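Local coordinates for uncharacterized protein (Bacteroides ovatus, PDB 4IRT), which is of unknown function but, as a BNR-repeat beta-propeller protein, is a putative neuraminidase that may act on sialic acid-containing glycans, at residues V119-E128 with L138-S146; T16-S27 with V69-M79. One frame throughout, in Å; residues are numbered along the deposited sequence.

Contact 1. Residues V119-E128 with L138-S146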
loop_
_atom_site.group_PDB
_atom_site.type_symbol
_atom_site.label_atom_id
_atom_site.label_comp_id
_atom_site.label_asym_id
_atom_site.label_seq_id
_atom_site.Cartn_x
_atom_site.Cartn_y
_atom_site.Cartn_z
ATOM N N VAL A 119 8.902 -14.881 16.834
ATOM C CA VAL A 119 7.706 -14.922 17.669
ATOM C C VAL A 119 6.516 -14.403 16.889
ATOM O O VAL A 119 6.599 -13.348 16.250
ATOM C CB VAL A 119 7.870 -14.034 18.931
ATOM C CG1 VAL A 119 6.649 -14.155 19.847
ATOM C CG2 VAL A 119 9.150 -14.390 19.678
ATOM N N ASP A 120 5.394 -15.125 16.976
ATOM C CA ASP A 120 4.159 -14.725 16.279
ATOM C C ASP A 120 4.382 -14.608 14.761
ATOM O O ASP A 120 3.860 -13.711 14.139
ATOM C CB ASP A 120 3.608 -13.371 16.778
ATOM C CG ASP A 120 3.530 -13.268 18.287
ATOM O OD1 ASP A 120 3.226 -14.277 18.952
ATOM O OD2 ASP A 120 3.771 -12.149 18.808
ATOM N N GLU A 121 5.163 -15.514 14.181
ATOM C CA GLU A 121 5.440 -15.520 12.739
ATOM C C GLU A 121 4.882 -16.769 12.038
ATOM O O GLU A 121 5.334 -17.137 10.940
ATOM C CB GLU A 121 6.961 -15.387 12.526
ATOM C CG GLU A 121 7.446 -14.034 12.979
ATOM C CD GLU A 121 8.957 -13.844 12.992
ATOM O OE1 GLU A 121 9.737 -14.751 12.641
ATOM O OE2 GLU A 121 9.354 -12.733 13.376
ATOM N N GLY A 122 3.876 -17.395 12.658
ATOM C CA GLY A 122 3.259 -18.610 12.131
ATOM C C GLY A 122 2.055 -18.408 11.217
ATOM O O GLY A 122 1.661 -19.345 10.523
ATOM N N ASN A 123 1.482 -17.203 11.209
ATOM C CA ASN A 123 0.190 -16.938 10.574
ATOM C C ASN A 123 0.122 -15.533 10.033
ATOM O O ASN A 123 -0.634 -14.696 10.529
ATOM C CB ASN A 123 -0.955 -17.114 11.579
ATOM C CG ASN A 123 -1.045 -18.522 12.109
ATOM O OD1 ASN A 123 -1.749 -19.359 11.554
ATOM N ND2 ASN A 123 -0.303 -18.801 13.171
ATOM N N VAL A 124 0.916 -15.292 9.002
ATOM C CA VAL A 124 1.161 -13.956 8.469
ATOM C C VAL A 124 0.274 -13.723 7.265
ATOM O O VAL A 124 0.047 -14.646 6.450
ATOM C CB VAL A 124 2.627 -13.851 7.999
ATOM C CG1 VAL A 124 2.881 -12.567 7.239
ATOM C CG2 VAL A 124 3.585 -14.034 9.175
ATOM N N THR A 125 -0.229 -12.491 7.158
ATOM C CA THR A 125 -0.861 -12.019 5.930
ATOM C C THR A 125 -0.446 -10.548 5.767
ATOM O O THR A 125 -0.227 -9.873 6.755
ATOM C CB THR A 125 -2.408 -12.128 5.964
ATOM O OG1 THR A 125 -2.822 -13.424 6.449
ATOM C CG2 THR A 125 -3.051 -11.945 4.553
ATOM N N TYR A 126 -0.360 -10.075 4.523
ATOM C CA TYR A 126 -0.154 -8.652 4.198
ATOM C C TYR A 126 1.163 -8.078 4.753
ATOM O O TYR A 126 1.158 -7.141 5.549
ATOM C CB TYR A 126 -1.337 -7.794 4.673
ATOM C CG TYR A 126 -2.681 -8.293 4.191
ATOM C CD1 TYR A 126 -2.912 -8.543 2.836
ATOM C CD2 TYR A 126 -3.711 -8.533 5.085
ATOM C CE1 TYR A 126 -4.134 -9.015 2.390
ATOM C CE2 TYR A 126 -4.944 -8.992 4.650
ATOM C CZ TYR A 126 -5.152 -9.226 3.307
ATOM O OH TYR A 126 -6.378 -9.683 2.897
ATOM N N PRO A 127 2.309 -8.627 4.302
ATOM C CA PRO A 127 3.588 -8.021 4.653
ATOM C C PRO A 127 3.751 -6.620 4.043
ATOM O O PRO A 127 3.441 -6.436 2.861
ATOM C CB PRO A 127 4.612 -8.988 4.038
ATOM C CG PRO A 127 3.871 -9.563 2.824
ATOM C CD PRO A 127 2.452 -9.716 3.303
ATOM N N GLU A 128 4.201 -5.663 4.856
ATOM C CA GLU A 128 4.460 -4.287 4.420
ATOM C C GLU A 128 5.733 -3.764 5.060
ATOM O O GLU A 128 5.907 -3.924 6.267
ATOM C CB GLU A 128 3.340 -3.326 4.851
ATOM C CG GLU A 128 1.910 -3.699 4.520
ATOM C CD GLU A 128 0.890 -2.915 5.379
ATOM O OE1 GLU A 128 1.156 -1.777 5.796
ATOM O OE2 GLU A 128 -0.182 -3.456 5.699
ATOM N N LEU A 138 10.863 -0.444 9.076
ATOM C CA LEU A 138 9.670 -0.915 9.775
ATOM C C LEU A 138 9.038 -2.037 8.972
ATOM O O LEU A 138 9.024 -1.983 7.746
ATOM C CB LEU A 138 8.663 0.220 9.888
ATOM C CG LEU A 138 7.675 0.111 11.033
ATOM C CD1 LEU A 138 8.341 0.417 12.368
ATOM C CD2 LEU A 138 6.503 1.054 10.791
ATOM N N PHE A 139 8.513 -3.042 9.667
ATOM C CA PHE A 139 7.743 -4.096 9.032
ATOM C C PHE A 139 6.442 -4.225 9.780
ATOM O O PHE A 139 6.417 -4.258 10.995
ATOM C CB PHE A 139 8.468 -5.415 9.065
ATOM C CG PHE A 139 7.776 -6.547 8.309
ATOM C CD1 PHE A 139 7.714 -6.551 6.919
ATOM C CD2 PHE A 139 7.281 -7.637 8.995
ATOM C CE1 PHE A 139 7.158 -7.628 6.230
ATOM C CE2 PHE A 139 6.721 -8.708 8.325
ATOM C CZ PHE A 139 6.662 -8.712 6.950
ATOM N N VAL A 140 5.369 -4.305 9.024
ATOM C CA VAL A 140 4.049 -4.477 9.585
ATOM C C VAL A 140 3.368 -5.642 8.882
ATOM O O VAL A 140 3.529 -5.823 7.667
ATOM C CB VAL A 140 3.165 -3.226 9.473
ATOM C CG1 VAL A 140 1.795 -3.519 10.056
ATOM C CG2 VAL A 140 3.797 -2.059 10.193
ATOM N N TYR A 141 2.621 -6.430 9.651
ATOM C CA TYR A 141 1.833 -7.508 9.068
ATOM C C TYR A 141 0.633 -7.805 9.951
ATOM O O TYR A 141 0.576 -7.337 11.093
ATOM C CB TYR A 141 2.703 -8.762 8.858
ATOM C CG TYR A 141 3.235 -9.448 10.115
ATOM C CD1 TYR A 141 4.343 -8.946 10.772
ATOM C CD2 TYR A 141 2.632 -10.587 10.641
ATOM C CE1 TYR A 141 4.847 -9.555 11.902
ATOM C CE2 TYR A 141 3.139 -11.213 11.769
ATOM C CZ TYR A 141 4.254 -10.688 12.404
ATOM O OH TYR A 141 4.791 -11.286 13.541
ATOM N N ARG A 142 -0.300 -8.572 9.384
ATOM C CA ARG A 142 -1.455 -9.072 10.127
ATOM C C ARG A 142 -1.172 -10.505 10.559
ATOM O O ARG A 142 -0.867 -11.390 9.745
ATOM C CB ARG A 142 -2.764 -9.054 9.319
ATOM C CG ARG A 142 -3.970 -9.486 10.158
ATOM C CD ARG A 142 -5.275 -9.662 9.389
ATOM N NE ARG A 142 -5.344 -10.899 8.619
ATOM C CZ ARG A 142 -6.283 -11.151 7.703
ATOM N NH1 ARG A 142 -7.237 -10.256 7.477
ATOM N NH2 ARG A 142 -6.282 -12.288 7.028
ATOM N N SER A 143 -1.257 -10.727 11.857
ATOM C CA SER A 143 -1.077 -12.049 12.413
ATOM C C SER A 143 -2.423 -12.668 12.754
ATOM O O SER A 143 -3.244 -12.043 13.440
ATOM C CB SER A 143 -0.253 -11.977 13.702
ATOM O OG SER A 143 -0.092 -13.289 14.224
ATOM N N GLY A 144 -2.641 -13.908 12.320
ATOM C CA GLY A 144 -3.846 -14.665 12.728
ATOM C C GLY A 144 -4.432 -15.415 11.545
ATOM O O GLY A 144 -4.192 -15.065 10.396
ATOM N N SER A 145 -5.171 -16.473 11.849
ATOM C CA SER A 145 -5.888 -17.254 10.843
ATOM C C SER A 145 -7.343 -17.399 11.291
ATOM O O SER A 145 -7.667 -17.131 12.452
ATOM C CB SER A 145 -5.255 -18.651 10.691
ATOM O OG SER A 145 -3.881 -18.579 10.307
ATOM N N SER A 146 -8.189 -17.835 10.364
ATOM C CA SER A 146 -9.588 -18.178 10.645
ATOM C C SER A 146 -10.359 -16.980 11.162
ATOM O O SER A 146 -11.227 -17.109 12.037
ATOM C CB SER A 146 -9.661 -19.326 11.652
ATOM O OG SER A 146 -8.825 -20.398 11.256
HETATM O O HOH W 1 1.695 -14.690 12.633
HETATM O O HOH W 2 7.516 -10.825 13.955
HETATM O O HOH W 3 -2.999 -13.138 9.028
HETATM O O HOH W 4 -8.315 -10.400 4.625
#

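Contact 2. Residues T16-S27 with V69-M79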
loop_
_atom_site.group_PDB
_atom_site.type_symbol
_atom_site.label_atom_id
_atom_site.label_comp_id
_atom_site.label_asym_id
_atom_site.label_seq_id
_atom_site.Cartn_x
_atom_site.Cartn_y
_atom_site.Cartn_z
ATOM N N THR A 16 -4.242 -13.790 -12.040
ATOM C CA THR A 16 -4.809 -13.110 -10.894
ATOM C C THR A 16 -4.128 -11.741 -10.764
ATOM O O THR A 16 -3.185 -11.452 -11.479
ATOM C CB THR A 16 -4.576 -13.860 -9.560
ATOM O OG1 THR A 16 -3.188 -13.740 -9.198
ATOM C CG2 THR A 16 -5.004 -15.330 -9.644
ATOM N N SER A 17 -4.596 -10.926 -9.822
ATOM C CA SER A 17 -4.056 -9.584 -9.559
ATOM C C SER A 17 -2.923 -9.562 -8.528
ATOM O O SER A 17 -2.597 -8.511 -8.016
ATOM C CB SER A 17 -5.177 -8.655 -9.060
ATOM O OG SER A 17 -5.849 -9.218 -7.948
ATOM N N VAL A 18 -2.311 -10.716 -8.250
ATOM C CA VAL A 18 -1.281 -10.818 -7.225
ATOM C C VAL A 18 -0.129 -9.816 -7.383
ATOM O O VAL A 18 0.408 -9.289 -6.380
ATOM C CB VAL A 18 -0.783 -12.288 -7.054
ATOM C CG1 VAL A 18 0.079 -12.730 -8.221
ATOM C CG2 VAL A 18 -0.048 -12.442 -5.724
ATOM N N ASN A 19 0.228 -9.494 -8.626
ATOM C CA ASN A 19 1.314 -8.539 -8.850
ATOM C C ASN A 19 0.880 -7.096 -8.728
ATOM O O ASN A 19 1.737 -6.217 -8.677
ATOM C CB ASN A 19 1.920 -8.726 -10.238
ATOM C CG ASN A 19 2.865 -9.900 -10.335
ATOM O OD1 ASN A 19 3.480 -10.339 -9.359
ATOM N ND2 ASN A 19 3.020 -10.396 -11.542
ATOM N N THR A 20 -0.438 -6.845 -8.682
ATOM C CA THR A 20 -0.985 -5.498 -8.855
ATOM C C THR A 20 -2.078 -5.166 -7.795
ATOM O O THR A 20 -3.198 -4.798 -8.134
ATOM C CB THR A 20 -1.579 -5.352 -10.272
ATOM O OG1 THR A 20 -2.611 -6.351 -10.467
ATOM C CG2 THR A 20 -0.510 -5.521 -11.341
ATOM N N THR A 21 -1.782 -5.345 -6.512
ATOM C CA THR A 21 -2.711 -4.909 -5.480
ATOM C C THR A 21 -2.207 -3.601 -4.880
ATOM O O THR A 21 -1.020 -3.246 -4.980
ATOM C CB THR A 21 -2.908 -5.930 -4.345
ATOM O OG1 THR A 21 -1.820 -5.822 -3.411
ATOM C CG2 THR A 21 -3.050 -7.367 -4.895
ATOM N N VAL A 22 -3.136 -2.863 -4.280
ATOM C CA VAL A 22 -2.853 -1.553 -3.708
ATOM C C VAL A 22 -1.925 -1.685 -2.496
ATOM O O VAL A 22 -1.246 -0.719 -2.139
ATOM C CB VAL A 22 -4.182 -0.835 -3.331
ATOM C CG1 VAL A 22 -4.791 -1.446 -2.070
ATOM C CG2 VAL A 22 -3.980 0.646 -3.147
ATOM N N PHE A 23 -1.846 -2.884 -1.919
ATOM C CA PHE A 23 -1.151 -3.095 -0.664
ATOM C C PHE A 23 0.240 -3.744 -0.831
ATOM O O PHE A 23 0.829 -4.207 0.128
ATOM C CB PHE A 23 -2.013 -3.841 0.358
ATOM C CG PHE A 23 -2.579 -5.140 -0.127
ATOM C CD1 PHE A 23 -1.854 -6.311 -0.044
ATOM C CD2 PHE A 23 -3.881 -5.196 -0.626
ATOM C CE1 PHE A 23 -2.382 -7.501 -0.506
ATOM C CE2 PHE A 23 -4.420 -6.387 -1.075
ATOM C CZ PHE A 23 -3.670 -7.539 -1.020
ATOM N N ARG A 24 0.771 -3.719 -2.043
ATOM C CA ARG A 24 2.181 -4.013 -2.239
ATOM C C ARG A 24 3.014 -2.830 -1.749
ATOM O O ARG A 24 2.976 -1.743 -2.321
ATOM C CB ARG A 24 2.435 -4.321 -3.712
ATOM C CG ARG A 24 1.687 -5.569 -4.191
ATOM C CD ARG A 24 2.278 -6.198 -5.470
ATOM N NE ARG A 24 3.688 -6.529 -5.293
ATOM C CZ ARG A 24 4.625 -6.601 -6.242
ATOM N NH1 ARG A 24 4.335 -6.521 -7.553
ATOM N NH2 ARG A 24 5.889 -6.837 -5.885
ATOM N N ASN A 25 3.752 -3.042 -0.670
ATOM C CA ASN A 25 4.497 -1.979 0.001
ATOM C C ASN A 25 5.915 -2.467 0.236
ATOM O O ASN A 25 6.240 -2.899 1.365
ATOM C CB ASN A 25 3.803 -1.621 1.339
ATOM C CG ASN A 25 2.553 -0.755 1.126
ATOM O OD1 ASN A 25 2.652 0.390 0.704
ATOM N ND2 ASN A 25 1.404 -1.304 1.377
ATOM N N ASN A 26 6.790 -2.435 -0.785
ATOM C CA ASN A 26 6.602 -1.872 -2.121
ATOM C C ASN A 26 6.776 -2.907 -3.232
ATOM O O ASN A 26 7.406 -3.986 -3.063
ATOM C CB ASN A 26 7.680 -0.819 -2.368
ATOM C CG ASN A 26 7.396 0.484 -1.678
ATOM O OD1 ASN A 26 6.700 0.542 -0.651
ATOM N ND2 ASN A 26 7.959 1.551 -2.224
ATOM N N SER A 27 6.170 -2.614 -4.364
ATOM C CA SER A 27 6.469 -3.345 -5.585
ATOM C C SER A 27 7.669 -2.735 -6.302
ATOM O O SER A 27 8.356 -3.415 -7.048
ATOM C CB SER A 27 5.253 -3.299 -6.514
ATOM O OG SER A 27 4.902 -1.962 -6.832
ATOM N N VAL A 69 0.626 -17.965 -6.685
ATOM C CA VAL A 69 0.102 -16.848 -7.458
ATOM C C VAL A 69 -1.399 -16.951 -7.783
ATOM O O VAL A 69 -2.039 -15.940 -8.030
ATOM C CB VAL A 69 0.923 -16.626 -8.758
ATOM C CG1 VAL A 69 2.355 -16.199 -8.407
ATOM C CG2 VAL A 69 0.952 -17.869 -9.625
ATOM N N LYS A 70 -1.972 -18.155 -7.726
ATOM C CA LYS A 70 -3.433 -18.311 -7.821
ATOM C C LYS A 70 -4.226 -17.672 -6.691
ATOM O O LYS A 70 -5.432 -17.469 -6.842
ATOM C CB LYS A 70 -3.798 -19.803 -7.934
ATOM C CG LYS A 70 -3.404 -20.374 -9.266
ATOM C CD LYS A 70 -3.820 -21.819 -9.380
ATOM C CE LYS A 70 -3.114 -22.520 -10.533
ATOM N NZ LYS A 70 -3.739 -22.132 -11.822
ATOM N N ASP A 71 -3.572 -17.324 -5.581
ATOM C CA ASP A 71 -4.178 -16.548 -4.490
ATOM C C ASP A 71 -3.640 -15.117 -4.521
ATOM O O ASP A 71 -2.481 -14.847 -4.151
ATOM C CB ASP A 71 -3.878 -17.211 -3.137
ATOM C CG ASP A 71 -4.696 -16.646 -2.014
ATOM O OD1 ASP A 71 -5.046 -15.451 -2.048
ATOM O OD2 ASP A 71 -4.954 -17.391 -1.037
ATOM N N ALA A 72 -4.476 -14.191 -4.963
ATOM C CA ALA A 72 -4.082 -12.777 -5.071
ATOM C C ALA A 72 -3.735 -12.120 -3.760
ATOM O O ALA A 72 -3.246 -10.990 -3.763
ATOM C CB ALA A 72 -5.186 -11.976 -5.778
ATOM N N HIS A 73 -4.008 -12.770 -2.620
ATOM C CA HIS A 73 -3.521 -12.256 -1.345
ATOM C C HIS A 73 -2.015 -12.326 -1.187
ATOM O O HIS A 73 -1.424 -11.558 -0.399
ATOM C CB HIS A 73 -4.128 -13.008 -0.166
ATOM C CG HIS A 73 -5.601 -12.790 -0.022
ATOM N ND1 HIS A 73 -6.531 -13.535 -0.708
ATOM C CD2 HIS A 73 -6.300 -11.893 0.711
ATOM C CE1 HIS A 73 -7.744 -13.098 -0.410
ATOM N NE2 HIS A 73 -7.631 -12.121 0.471
ATOM N N ASN A 74 -1.417 -13.277 -1.901
ATOM C CA ASN A 74 -0.076 -13.770 -1.604
ATOM C C ASN A 74 1.063 -12.898 -2.211
ATOM O O ASN A 74 2.025 -13.391 -2.826
ATOM C CB ASN A 74 0.046 -15.222 -2.051
ATOM C CG ASN A 74 -0.731 -16.184 -1.170
ATOM O OD1 ASN A 74 -1.905 -15.943 -0.835
ATOM N ND2 ASN A 74 -0.094 -17.290 -0.806
ATOM N N ILE A 75 0.929 -11.592 -1.996
ATOM C CA ILE A 75 1.787 -10.594 -2.638
ATOM C C ILE A 75 3.233 -10.573 -2.151
ATOM O O ILE A 75 3.572 -11.145 -1.108
ATOM C CB ILE A 75 1.179 -9.189 -2.474
ATOM C CG1 ILE A 75 1.093 -8.806 -0.982
ATOM C CG2 ILE A 75 -0.190 -9.158 -3.124
ATOM C CD1 ILE A 75 2.166 -7.858 -0.557
ATOM N N ILE A 76 4.049 -9.871 -2.909
ATOM C CA ILE A 76 5.436 -9.573 -2.585
ATOM C C ILE A 76 5.513 -8.094 -2.167
ATOM O O ILE A 76 5.080 -7.185 -2.921
ATOM C CB ILE A 76 6.333 -9.712 -3.829
ATOM C CG1 ILE A 76 6.272 -11.117 -4.438
ATOM C CG2 ILE A 76 7.785 -9.316 -3.504
ATOM C CD1 ILE A 76 6.483 -11.103 -5.948
ATOM N N SER A 77 6.106 -7.844 -1.012
ATOM C CA SER A 77 6.508 -6.503 -0.616
ATOM C C SER A 77 8.023 -6.462 -0.410
ATOM O O SER A 77 8.608 -7.356 0.241
ATOM C CB SER A 77 5.825 -6.096 0.697
ATOM O OG SER A 77 4.452 -5.752 0.534
HETATM N N MSE A 78 8.643 -5.401 -0.924
HETATM C CA MSE A 78 10.085 -5.183 -0.818
HETATM C C MSE A 78 10.426 -3.795 -0.319
HETATM O O MSE A 78 9.579 -2.871 -0.311
HETATM C CB MSE A 78 10.741 -5.426 -2.174
HETATM C CG MSE A 78 10.736 -4.199 -3.050
HETATM SE SE MSE A 78 11.184 -4.448 -4.939
HETATM C CE MSE A 78 12.871 -5.312 -4.736
HETATM N N MSE A 79 11.683 -3.633 0.105
HETATM C CA MSE A 79 12.210 -2.348 0.571
HETATM C C MSE A 79 13.708 -2.430 0.634
HETATM O O MSE A 79 14.262 -3.515 0.742
HETATM C CB MSE A 79 11.661 -2.038 1.970
HETATM C CG MSE A 79 12.056 -0.692 2.577
HETATM SE SE MSE A 79 11.652 0.855 1.456
HETATM C CE MSE A 79 9.790 0.532 1.066
HETATM O O HOH W 5 3.068 -9.681 -5.763
#

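Contact 1. Residues V119-E128 with L138-S146
Thr125 and Arg142 exchange backbone hydrogen bonds in both directions, and Glu128 and Val140 do the same farther along, so strands 124-128 and 138-143 form an antiparallel hairpin. Between these pairs the register slips by one residue, a beta bulge at Tyr126 and Pro127. Beyond the strands, Gly144 N donates to Asn123 O (2.8 Å, 166°).

Among the side-chain polar contacts, the Tyr141 hydroxyl donates to Asp120 O (2.7 Å) from well above the carbonyl plane. It also accepts from a water held by Glu121 OE2, which the backbone N of Thr117 bonds as well. A second water ties Asp120 O and Asn123 N to Ser143 OG. In the modelled conformer of Arg142, bent at chi3 (77°), a water bridges NH1 and Tyr126 OH, and Tyr126 CE2 lies over one face of the guanidinium, the two planes 72° apart.

Apolar packing is carried by two pairs. Both methyls of Val124 lie against the Tyr141 ring, CG2 to CE2 at 3.9 Å, while Pro127 CB touches Phe139 CZ at 3.6 Å.

Strand 124-131 is an edge of its four-stranded sheet; strand 137-143 pairs onward with 151-157, and Trp181 of strand 178-185 packs on Glu128, Val140 and Arg142.

Contact 2. Residues T16-S27 with V69-M79
Val69 O opens the contact by accepting from Thr16 OG1 at 2.7 Å; this loop-to-strand packing lies inside a beta-propeller of BNR-repeat type, where 16-27 runs beside strand 76-80, an edge strand of its three-stranded sheet, near the middle of the molecule. The same Thr16 oxygen accepts from Val18 N, an ST turn, while Val18 CG1 rests on Val69 CB. A type I turn from Asp71 to Asn74 follows. In it Asp71 OD1 takes His73 N in an Asx turn and also His73 ND1 (2.8 Å) on its syn lone pair, which fixes the imidazole's rotation. Ala72 CA sits 3.9 Å from Val18 CB.

Ile75 enters the loop with CG2 anti to its carbonyl carbon, placing that methyl against Val18 O and Thr21 OG1; its CG1 meets Phe23 CE1 at 3.7 Å. Ile76 O takes two N-H bonds from one side of the Arg24 guanidinium, NE and NH2, while Arg24 NH1 donates to Asn19 O; Ser27 CB covers one face of that group.

Ser77 OG, which also bonds to Pro127 O, accepts from Asn25 N. Met78 then exchanges backbone bonds with Asn26, which follows a cis peptide. Asn26 ND2 is bonded to Thr371 OG1, and the CE methyl of selenomethionine Met79 stops 3.5 Å from Asn26 OD1.

The chain completes contact 2 before it reaches contact 1, yet the two touch directly, their centres about 15 Å apart. Contact 2 lies nearer the middle of the molecule, about 9 Å from the chain centre against about 15 Å for contact 1. Where they meet, Ser77 OG probably bonds to Pro127 O (2.6 Å), so the hydroxyl that receives Asn25 N also holds the bulged strand 124-128. Beside it the Tyr126 and Phe23 rings pack edge-to-face, Tyr126 CD1 to Phe23 CE1 at 3.5 Å. Tyr126 OH lies 3.1 Å from His73 CD2. The bulge of contact 1 thus rests on the 16-27 loop and the 71-74 turn, joining neighbouring sheets of the propeller.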